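Phosphoserine aminotransferase (Bacillus alcalophilus, PDB 1W23) catalyses the reversible, pyridoxal 5'-phosphate-dependent transamination between phosphoserine and 2-oxoglutarate in the second step of serine biosynthesis from 3-phosphoglycerate, working as a homodimer. Local coordinates at residues N28-T32 against S45-V49; V49-A53 against I244-R248; L61-Y67 against L182-G188. All blocks are in the same frame, centred on the assembly; numbering follows the deposited sequence.

Contact 1: residues N28-T32 against S45-V49; sequences NFNDT and SYEEV
Phe29 and Val49 make the close-packed half of this contact, where the loop after helix 16-24 is pressed against the first turns of helix 44-61. The tip of the Phe29 ring, CZ, lies 3.6 Å from Val49 CG2, and its CE2 corner points edge-on at the carbonyl oxygen of Ser45. With CG anti to the backbone N (chi1 180°), the ring reaches out from the loop to the helix; it also meets the ring of Tyr245 nearly at a right angle, bringing in helix 241-256. Thr32 adds its methyl CG2, 3.5 Å from Ser45 OG, while Leu39 touches Phe29, Thr32 and Ser45. The loop keeps its shape through a type I' turn from Phe29 to Thr32: Phe29 O accepts from both Thr32 N and Thr32 OG1, the hydroxyl at 2.8 Å and in the carbonyl plane.

On the solvent side the fit is looser and polar. Asn30, exposed at the turn, receives a hydrogen bond from Ser45, OG to OD1 2.9 Å, which arrives on a lone pair of the amide oxygen at a C=O...O angle of 121°. A water spans the wider gap beyond, donating to Asn30 OD1 and to Glu48 OE2, the latter at 2.9 Å. Asn30 OD1 therefore accepts two hydrogen bonds, one from the buried serine and one from the water. The chemistry implies a graded seam: direct aromatic and methyl packing inside, one neutral hydrogen bond at its border, and a water that keeps the Glu48 carboxylate linked to the loop without a direct bond.

Contact 2: residues V49-A53 against I244-R248; sequences VHEQA and IYMLR
Ile244, against His50 and Ala53, opens the packing of helix 241-256 on helix 44-61 in the class-V aminotransferase fold; the short segments cross at 46° with their axes 8.8 Å apart. Its CD1 comes obliquely to the His50 ring, 4.1 Å from ND1, and CG2 rests against the methyl of Ala53. In the His50 conformer described, one of two, NE2 bonds to Asp233 O and ND1 to Tyr46 OH, while Phe71 of strand 67-72 touches both Ile244 and Ala53. Tyr245 follows, its backbone approached by Val49: CG1 is 3.6 Å from CA and also meets CB, because the CG1 branch stands anti to the valine N (chi1 169°). The phenol packs on Ala22 of helix 16-24, and its OH bonds to Glu25 just beyond that helix. Met246 faces the dimer partner and packs on Met37 of the second subunit.

Arg248 closes the interface where the backbones are nearest, CA to CA 4.5 Å from Ala53, a closeness that the small alanine permits. Its CB lies 4.0 Å from Ala53 CB, and CG lies 3.9 Å from both Val49 O and Ala53 N. Bends at chi2 and chi3 fold the chain back beside Gln52. In the glutamine conformer described, one of two, the guanidinium and amide planes stand 39° apart and Arg248 NH1 donates to Gln52 OE1 at 2.7 Å, the nitrogen well above the carbonyl plane.

Contact 3: residues L61-Y67 against L182-G188; sequences LQIPNDY and LKVNQFG
Tyr67 reaches across to the loop before strand 189-193 and anchors its hydroxyl there: OH donates to Phe187 O at 2.6 Å, nearly in line with the carbonyl, at a C=O...O angle of 160°. The same hydroxyl accepts a hydrogen bond from a water that also donates to Asn185 O. Over one face of the ring lies Val184 CG1, 4.0 Å from the centroid and 16° off the normal, a CH-pi contact. Val184 is the wedge of the interface: CG1 also meets Pro64 CD at 3.9 Å, while CG2 lies near Leu61 O and Ile63 CG1. Farther along, Leu61 CD2 packs on Leu182 CB at 4.1 Å. An alanine at Tyr67 is likely to leave Phe187 O without its hydroxyl donor and to open a gap beside Val184 CG1.

The second shell sets these groups in place. Val184 sits on a short 3-10 turn, 184-186, in which Phe187 N bonds to Val184 O at 2.9 Å. A second water accepts from Val184 N and lies close to Gln62 O and Leu182 O, between the two backbones. The type I turn from Pro64 to Tyr67 brings the phenol round, while Arg58 bonds to Tyr67 O; Ile207 of strand 204-209 packs on Leu61, Ile63 and Tyr67. Gln62, with positive phi, is the C' residue of a Schellman motif closing helix 44-61. The chain thus passes from a Schellman-capped helix into strand 67-72, outermost within this chain in the mixed seven-stranded sheet of the PLP-dependent aminotransferase fold.

Helix 44-61 ties the three contacts together: contact 1 uses its first turns, contact 2 its middle, and contact 3 begins where it ends. Contacts 1 and 2 share Val49, lie 11 Å apart between centres and touch directly, Phe29 CE1 to Tyr245 CE1 at 3.7 Å. Contact 3 stands apart, its nearest atoms about 8 Å from contact 2 and about 13 Å from contact 1. None of their residues is among those that bind PLP. Ile244 comes within about 12 Å of a bound PLP and Phe187 within about 13 Å, side chain to cofactor; in contact 1 the side chain of Ser45 is about 10 Å from that of Arg42, a probable L-glutamate-binding residue by similarity.

Contact 1: residues N28-T32 against S45-V49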
loop_
_atom_site.group_PDB
_atom_site.type_symbol
_atom_site.label_atom_id
_atom_site.label_comp_id
_atom_site.label_asym_id
_atom_site.label_seq_id
_atom_site.Cartn_x
_atom_site.Cartn_y
_atom_site.Cartn_z
ATOM N N ASN A 28 -12.490 -12.045 -13.668
ATOM C CA ASN A 28 -11.950 -13.313 -14.159
ATOM C C ASN A 28 -10.592 -13.068 -14.779
ATOM O O ASN A 28 -10.537 -12.774 -16.011
ATOM C CB ASN A 28 -12.937 -13.940 -15.126
ATOM C CG ASN A 28 -12.382 -15.190 -15.804
ATOM O OD1 ASN A 28 -11.427 -15.803 -15.315
ATOM N ND2 ASN A 28 -12.937 -15.521 -16.965
ATOM N N PHE A 29 -9.554 -13.108 -13.991
ATOM C CA PHE A 29 -8.195 -12.863 -14.433
ATOM C C PHE A 29 -7.518 -14.143 -14.888
ATOM O O PHE A 29 -7.505 -15.133 -14.141
ATOM C CB PHE A 29 -7.380 -12.239 -13.284
ATOM C CG PHE A 29 -5.970 -11.976 -13.713
ATOM C CD1 PHE A 29 -5.705 -11.016 -14.713
ATOM C CD2 PHE A 29 -4.901 -12.659 -13.156
ATOM C CE1 PHE A 29 -4.416 -10.805 -15.136
ATOM C CE2 PHE A 29 -3.615 -12.362 -13.598
ATOM C CZ PHE A 29 -3.384 -11.448 -14.579
ATOM N N ASN A 30 -6.952 -14.165 -16.085
ATOM C CA ASN A 30 -6.162 -15.293 -16.586
ATOM C C ASN A 30 -6.902 -16.613 -16.481
ATOM O O ASN A 30 -6.343 -17.621 -16.143
ATOM C CB ASN A 30 -4.834 -15.396 -15.858
ATOM C CG ASN A 30 -3.778 -16.282 -16.473
ATOM O OD1 ASN A 30 -2.985 -16.990 -15.774
ATOM N ND2 ASN A 30 -3.765 -16.287 -17.779
ATOM N N ASP A 31 -8.199 -16.571 -16.800
ATOM C CA ASP A 31 -9.089 -17.733 -16.815
ATOM C C ASP A 31 -9.208 -18.425 -15.462
ATOM O O ASP A 31 -9.664 -19.590 -15.388
ATOM C CB ASP A 31 -8.644 -18.772 -17.907
ATOM C CG ASP A 31 -8.681 -18.141 -19.271
ATOM O OD1 ASP A 31 -9.793 -17.677 -19.637
ATOM O OD2 ASP A 31 -7.608 -18.102 -19.929
ATOM N N THR A 32 -8.865 -17.744 -14.369
ATOM C CA THR A 32 -8.969 -18.353 -13.042
ATOM C C THR A 32 -10.362 -18.246 -12.434
ATOM O O THR A 32 -10.639 -18.884 -11.388
ATOM C CB THR A 32 -8.010 -17.717 -12.049
ATOM O OG1 THR A 32 -8.408 -16.336 -11.787
ATOM C CG2 THR A 32 -6.572 -17.786 -12.499
ATOM N N SER A 45 -0.560 -17.212 -11.448
ATOM C CA SER A 45 -1.070 -16.066 -12.183
ATOM C C SER A 45 -0.491 -14.745 -11.638
ATOM O O SER A 45 -0.121 -13.887 -12.461
ATOM C CB SER A 45 -2.587 -16.040 -12.101
ATOM O OG SER A 45 -3.204 -17.079 -12.909
ATOM N N TYR A 46 -0.440 -14.634 -10.304
ATOM C CA TYR A 46 0.092 -13.396 -9.711
ATOM C C TYR A 46 1.614 -13.351 -9.933
ATOM O O TYR A 46 2.177 -12.304 -10.251
ATOM C CB TYR A 46 -0.339 -13.159 -8.220
ATOM C CG TYR A 46 0.376 -11.870 -7.853
ATOM C CD1 TYR A 46 -0.133 -10.648 -8.281
ATOM C CD2 TYR A 46 1.574 -11.850 -7.099
ATOM C CE1 TYR A 46 0.529 -9.452 -7.949
ATOM C CE2 TYR A 46 2.218 -10.671 -6.801
ATOM C CZ TYR A 46 1.681 -9.478 -7.232
ATOM O OH TYR A 46 2.319 -8.270 -6.941
ATOM N N GLU A 47 2.338 -14.476 -9.737
ATOM C CA GLU A 47 3.788 -14.467 -9.913
ATOM C C GLU A 47 4.172 -14.009 -11.296
ATOM O O GLU A 47 5.173 -13.306 -11.479
ATOM C CB GLU A 47 4.381 -15.850 -9.575
ATOM C CG GLU A 47 4.370 -16.137 -8.028
ATOM C CD GLU A 47 4.827 -17.527 -7.635
ATOM O OE1 GLU A 47 5.082 -17.729 -6.420
ATOM O OE2 GLU A 47 4.915 -18.406 -8.563
ATOM N N GLU A 48 3.400 -14.401 -12.311
ATOM C CA GLU A 48 3.668 -13.943 -13.664
ATOM C C GLU A 48 3.518 -12.411 -13.784
ATOM O O GLU A 48 4.349 -11.778 -14.465
ATOM C CB GLU A 48 2.711 -14.594 -14.695
ATOM C CG GLU A 48 2.909 -16.034 -14.970
ATOM C CD GLU A 48 1.827 -16.621 -15.905
ATOM O OE1 GLU A 48 0.880 -15.913 -16.332
ATOM O OE2 GLU A 48 1.977 -17.862 -16.184
ATOM N N VAL A 49 2.499 -11.826 -13.173
ATOM C CA VAL A 49 2.327 -10.379 -13.200
ATOM C C VAL A 49 3.494 -9.658 -12.499
ATOM O O VAL A 49 4.035 -8.682 -13.027
ATOM C CB VAL A 49 1.001 -10.022 -12.502
ATOM C CG1 VAL A 49 0.906 -8.508 -12.273
ATOM C CG2 VAL A 49 -0.204 -10.522 -13.278
HETATM O O HOH W 1 -0.784 -18.849 -16.467
#

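Contact 2: residues V49-A53 against I244-R248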
loop_
_atom_site.group_PDB
_atom_site.type_symbol
_atom_site.label_atom_id
_atom_site.label_comp_id
_atom_site.label_asym_id
_atom_site.label_seq_id
_atom_site.Cartn_x
_atom_site.Cartn_y
_atom_site.Cartn_z
ATOM N N VAL A 49 2.499 -11.826 -13.173
ATOM C CA VAL A 49 2.327 -10.379 -13.200
ATOM C C VAL A 49 3.494 -9.658 -12.499
ATOM O O VAL A 49 4.035 -8.682 -13.027
ATOM C CB VAL A 49 1.001 -10.022 -12.502
ATOM C CG1 VAL A 49 0.906 -8.508 -12.273
ATOM C CG2 VAL A 49 -0.204 -10.522 -13.278
ATOM N N HIS A 50 3.883 -10.146 -11.326
ATOM C CA HIS A 50 4.949 -9.566 -10.528
ATOM C C HIS A 50 6.222 -9.542 -11.344
ATOM O O HIS A 50 6.951 -8.546 -11.424
ATOM C CB HIS A 50 5.033 -10.315 -9.203
ATOM C CG HIS A 50 5.780 -9.778 -8.017
ATOM N ND1 HIS A 50 5.270 -8.892 -7.094
ATOM C CD2 HIS A 50 7.039 -10.077 -7.583
ATOM C CE1 HIS A 50 6.173 -8.646 -6.156
ATOM N NE2 HIS A 50 7.267 -9.357 -6.426
ATOM N N GLU A 51 6.559 -10.686 -11.934
ATOM C CA GLU A 51 7.762 -10.833 -12.738
ATOM C C GLU A 51 7.713 -9.968 -14.012
ATOM O O GLU A 51 8.718 -9.346 -14.380
ATOM C CB GLU A 51 7.954 -12.285 -13.111
ATOM C CG GLU A 51 8.836 -12.628 -14.285
ATOM C CD GLU A 51 9.028 -14.123 -14.423
ATOM O OE1 GLU A 51 10.070 -14.592 -13.931
ATOM O OE2 GLU A 51 8.172 -14.843 -14.998
ATOM N N GLN A 52 6.549 -9.936 -14.680
ATOM C CA GLN A 52 6.444 -9.127 -15.877
ATOM C C GLN A 52 6.612 -7.641 -15.588
ATOM O O GLN A 52 7.232 -6.914 -16.363
ATOM C CB GLN A 52 5.085 -9.293 -16.553
ATOM C CG GLN A 52 4.912 -10.499 -17.441
ATOM C CD GLN A 52 3.529 -10.597 -18.080
ATOM O OE1 GLN A 52 2.782 -9.624 -18.084
ATOM N NE2 GLN A 52 3.224 -11.782 -18.617
ATOM N N ALA A 53 6.044 -7.198 -14.453
ATOM C CA ALA A 53 6.221 -5.760 -14.099
ATOM C C ALA A 53 7.689 -5.435 -13.954
ATOM O O ALA A 53 8.183 -4.391 -14.437
ATOM C CB ALA A 53 5.481 -5.440 -12.787
ATOM N N ILE A 244 0.364 -3.443 -8.176
ATOM C CA ILE A 244 1.444 -3.969 -9.020
ATOM C C ILE A 244 0.901 -4.452 -10.350
ATOM O O ILE A 244 1.538 -4.246 -11.415
ATOM C CB ILE A 244 2.245 -5.045 -8.245
ATOM C CG1 ILE A 244 3.011 -4.392 -7.088
ATOM C CG2 ILE A 244 3.162 -5.815 -9.174
ATOM C CD1 ILE A 244 3.475 -5.338 -5.994
ATOM N N TYR A 245 -0.275 -5.065 -10.367
ATOM C CA TYR A 245 -0.928 -5.450 -11.626
ATOM C C TYR A 245 -1.209 -4.218 -12.458
ATOM O O TYR A 245 -0.943 -4.213 -13.691
ATOM C CB TYR A 245 -2.235 -6.201 -11.244
ATOM C CG TYR A 245 -3.222 -6.248 -12.368
ATOM C CD1 TYR A 245 -3.152 -7.195 -13.388
ATOM C CD2 TYR A 245 -4.267 -5.329 -12.451
ATOM C CE1 TYR A 245 -4.081 -7.215 -14.413
ATOM C CE2 TYR A 245 -5.160 -5.331 -13.478
ATOM C CZ TYR A 245 -5.060 -6.299 -14.473
ATOM O OH TYR A 245 -5.979 -6.248 -15.497
ATOM N N MET A 246 -1.731 -3.134 -11.873
ATOM C CA MET A 246 -1.988 -1.924 -12.667
ATOM C C MET A 246 -0.694 -1.330 -13.181
ATOM O O MET A 246 -0.653 -0.830 -14.329
ATOM C CB MET A 246 -2.781 -0.907 -11.844
ATOM C CG MET A 246 -4.228 -1.270 -11.662
ATOM S SD MET A 246 -5.177 -1.389 -13.163
ATOM C CE MET A 246 -4.881 0.153 -13.961
ATOM N N LEU A 247 0.375 -1.310 -12.379
ATOM C CA LEU A 247 1.685 -0.893 -12.808
ATOM C C LEU A 247 2.123 -1.707 -14.041
ATOM O O LEU A 247 2.582 -1.131 -15.042
ATOM C CB LEU A 247 2.677 -1.056 -11.646
ATOM C CG LEU A 247 4.174 -0.912 -11.974
ATOM C CD1 LEU A 247 4.586 0.401 -12.426
ATOM C CD2 LEU A 247 4.970 -1.397 -10.752
ATOM N N ARG A 248 1.983 -3.034 -13.995
ATOM C CA ARG A 248 2.294 -3.850 -15.147
ATOM C C ARG A 248 1.527 -3.346 -16.361
ATOM O O ARG A 248 2.099 -3.190 -17.455
ATOM C CB ARG A 248 2.002 -5.326 -14.787
ATOM C CG ARG A 248 2.512 -6.362 -15.804
ATOM C CD ARG A 248 1.753 -6.451 -17.144
ATOM N NE ARG A 248 0.297 -6.646 -16.928
ATOM C CZ ARG A 248 -0.253 -7.829 -16.812
ATOM N NH1 ARG A 248 0.436 -8.962 -16.941
ATOM N NH2 ARG A 248 -1.580 -7.903 -16.547
#

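Contact 3: residues L61-Y67 against L182-G188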
loop_
_atom_site.group_PDB
_atom_site.type_symbol
_atom_site.label_atom_id
_atom_site.label_comp_id
_atom_site.label_asym_id
_atom_site.label_seq_id
_atom_site.Cartn_x
_atom_site.Cartn_y
_atom_site.Cartn_z
ATOM N N LEU A 61 13.723 0.927 -18.983
ATOM C CA LEU A 61 14.746 1.836 -18.443
ATOM C C LEU A 61 16.163 1.306 -18.679
ATOM O O LEU A 61 17.107 1.992 -18.318
ATOM C CB LEU A 61 14.495 2.121 -16.978
ATOM C CG LEU A 61 13.331 3.009 -16.639
ATOM C CD1 LEU A 61 13.122 3.015 -15.139
ATOM C CD2 LEU A 61 13.552 4.449 -17.133
ATOM N N GLN A 62 16.287 0.134 -19.314
ATOM C CA GLN A 62 17.614 -0.473 -19.489
ATOM C C GLN A 62 18.362 -0.590 -18.161
ATOM O O GLN A 62 19.468 -0.125 -17.989
ATOM C CB GLN A 62 18.440 0.275 -20.567
ATOM C CG GLN A 62 17.791 0.170 -21.946
ATOM C CD GLN A 62 18.577 0.884 -23.035
ATOM O OE1 GLN A 62 18.150 1.879 -23.622
ATOM N NE2 GLN A 62 19.756 0.357 -23.322
ATOM N N ILE A 63 17.687 -1.221 -17.199
ATOM C CA ILE A 63 18.258 -1.421 -15.871
ATOM C C ILE A 63 19.319 -2.525 -15.890
ATOM O O ILE A 63 18.992 -3.637 -16.345
ATOM C CB ILE A 63 17.152 -1.733 -14.843
ATOM C CG1 ILE A 63 16.108 -0.624 -14.813
ATOM C CG2 ILE A 63 17.767 -2.030 -13.488
ATOM C CD1 ILE A 63 14.922 -0.885 -13.897
ATOM N N PRO A 64 20.541 -2.250 -15.482
ATOM C CA PRO A 64 21.568 -3.309 -15.541
ATOM C C PRO A 64 21.278 -4.471 -14.594
ATOM O O PRO A 64 20.552 -4.391 -13.618
ATOM C CB PRO A 64 22.839 -2.585 -15.116
ATOM C CG PRO A 64 22.578 -1.126 -15.336
ATOM C CD PRO A 64 21.124 -0.966 -15.038
ATOM N N ASN A 65 21.923 -5.603 -14.900
ATOM C CA ASN A 65 21.689 -6.880 -14.221
ATOM C C ASN A 65 22.140 -6.927 -12.777
ATOM O O ASN A 65 21.705 -7.808 -12.029
ATOM C CB ASN A 65 22.419 -8.023 -14.993
ATOM C CG ASN A 65 21.498 -8.584 -16.034
ATOM O OD1 ASN A 65 20.336 -8.139 -16.094
ATOM N ND2 ASN A 65 22.048 -9.517 -16.801
ATOM N N ASP A 66 22.975 -5.939 -12.366
ATOM C CA ASP A 66 23.422 -5.860 -10.971
ATOM C C ASP A 66 22.530 -4.948 -10.136
ATOM O O ASP A 66 22.847 -4.668 -8.992
ATOM C CB ASP A 66 24.901 -5.472 -10.912
ATOM C CG ASP A 66 25.261 -4.152 -11.511
ATOM O OD1 ASP A 66 24.652 -3.652 -12.459
ATOM O OD2 ASP A 66 26.236 -3.521 -11.083
ATOM N N TYR A 67 21.371 -4.554 -10.677
ATOM C CA TYR A 67 20.317 -3.831 -9.926
ATOM C C TYR A 67 19.106 -4.731 -9.797
ATOM O O TYR A 67 18.836 -5.553 -10.696
ATOM C CB TYR A 67 19.879 -2.543 -10.643
ATOM C CG TYR A 67 20.900 -1.458 -10.674
ATOM C CD1 TYR A 67 22.066 -1.542 -11.434
ATOM C CD2 TYR A 67 20.720 -0.289 -9.947
ATOM C CE1 TYR A 67 22.992 -0.512 -11.450
ATOM C CE2 TYR A 67 21.633 0.733 -9.967
ATOM C CZ TYR A 67 22.774 0.619 -10.723
ATOM O OH TYR A 67 23.734 1.607 -10.757
ATOM N N LEU A 182 16.907 7.043 -19.182
ATOM C CA LEU A 182 17.714 7.242 -17.993
ATOM C C LEU A 182 18.931 6.341 -18.033
ATOM O O LEU A 182 18.747 5.173 -18.309
ATOM C CB LEU A 182 16.790 6.907 -16.823
ATOM C CG LEU A 182 17.276 7.076 -15.412
ATOM C CD1 LEU A 182 17.687 8.483 -15.092
ATOM C CD2 LEU A 182 16.178 6.659 -14.407
ATOM N N LYS A 183 20.071 6.826 -17.619
ATOM C CA LYS A 183 21.297 6.053 -17.387
ATOM C C LYS A 183 21.294 5.613 -15.921
ATOM O O LYS A 183 21.784 6.352 -15.049
ATOM C CB LYS A 183 22.541 6.889 -17.658
ATOM C CG LYS A 183 23.911 6.268 -17.424
ATOM C CD LYS A 183 25.094 7.081 -18.017
ATOM C CE LYS A 183 26.403 7.095 -17.254
ATOM N NZ LYS A 183 27.160 8.376 -17.361
ATOM N N VAL A 184 20.687 4.445 -15.670
ATOM C CA VAL A 184 20.485 3.959 -14.299
ATOM C C VAL A 184 21.819 3.795 -13.575
ATOM O O VAL A 184 21.872 3.994 -12.361
ATOM C CB VAL A 184 19.624 2.702 -14.355
ATOM C CG1 VAL A 184 19.598 1.970 -13.039
ATOM C CG2 VAL A 184 18.211 3.031 -14.814
ATOM N N ASN A 185 22.887 3.422 -14.332
ATOM C CA ASN A 185 24.151 3.195 -13.643
ATOM C C ASN A 185 24.771 4.447 -13.053
ATOM O O ASN A 185 25.786 4.326 -12.347
ATOM C CB ASN A 185 25.066 2.412 -14.554
ATOM C CG ASN A 185 25.625 3.172 -15.674
ATOM O OD1 ASN A 185 25.525 4.382 -15.782
ATOM N ND2 ASN A 185 26.245 2.318 -16.485
ATOM N N GLN A 186 24.211 5.646 -13.259
ATOM C CA GLN A 186 24.674 6.814 -12.507
ATOM C C GLN A 186 24.264 6.753 -11.051
ATOM O O GLN A 186 24.772 7.580 -10.233
ATOM C CB GLN A 186 24.111 8.108 -13.146
ATOM C CG GLN A 186 24.638 8.457 -14.510
ATOM C CD GLN A 186 24.276 9.864 -15.007
ATOM O OE1 GLN A 186 23.190 10.153 -15.478
ATOM N NE2 GLN A 186 25.207 10.805 -14.867
ATOM N N PHE A 187 23.316 5.886 -10.675
ATOM C CA PHE A 187 22.664 5.903 -9.375
ATOM C C PHE A 187 22.949 4.651 -8.568
ATOM O O PHE A 187 22.991 3.541 -9.114
ATOM C CB PHE A 187 21.136 5.982 -9.572
ATOM C CG PHE A 187 20.747 7.284 -10.280
ATOM C CD1 PHE A 187 20.675 7.354 -11.665
ATOM C CD2 PHE A 187 20.472 8.439 -9.575
ATOM C CE1 PHE A 187 20.358 8.554 -12.296
ATOM C CE2 PHE A 187 20.189 9.619 -10.186
ATOM C CZ PHE A 187 20.127 9.699 -11.559
ATOM N N GLY A 188 23.021 4.821 -7.263
ATOM C CA GLY A 188 22.947 3.697 -6.360
ATOM C C GLY A 188 21.540 3.229 -6.058
ATOM O O GLY A 188 21.300 2.043 -5.812
HETATM O O HOH W 2 16.588 4.373 -20.207
HETATM O O HOH W 3 19.997 2.683 -18.050
HETATM O O HOH W 4 26.652 2.581 -10.368
#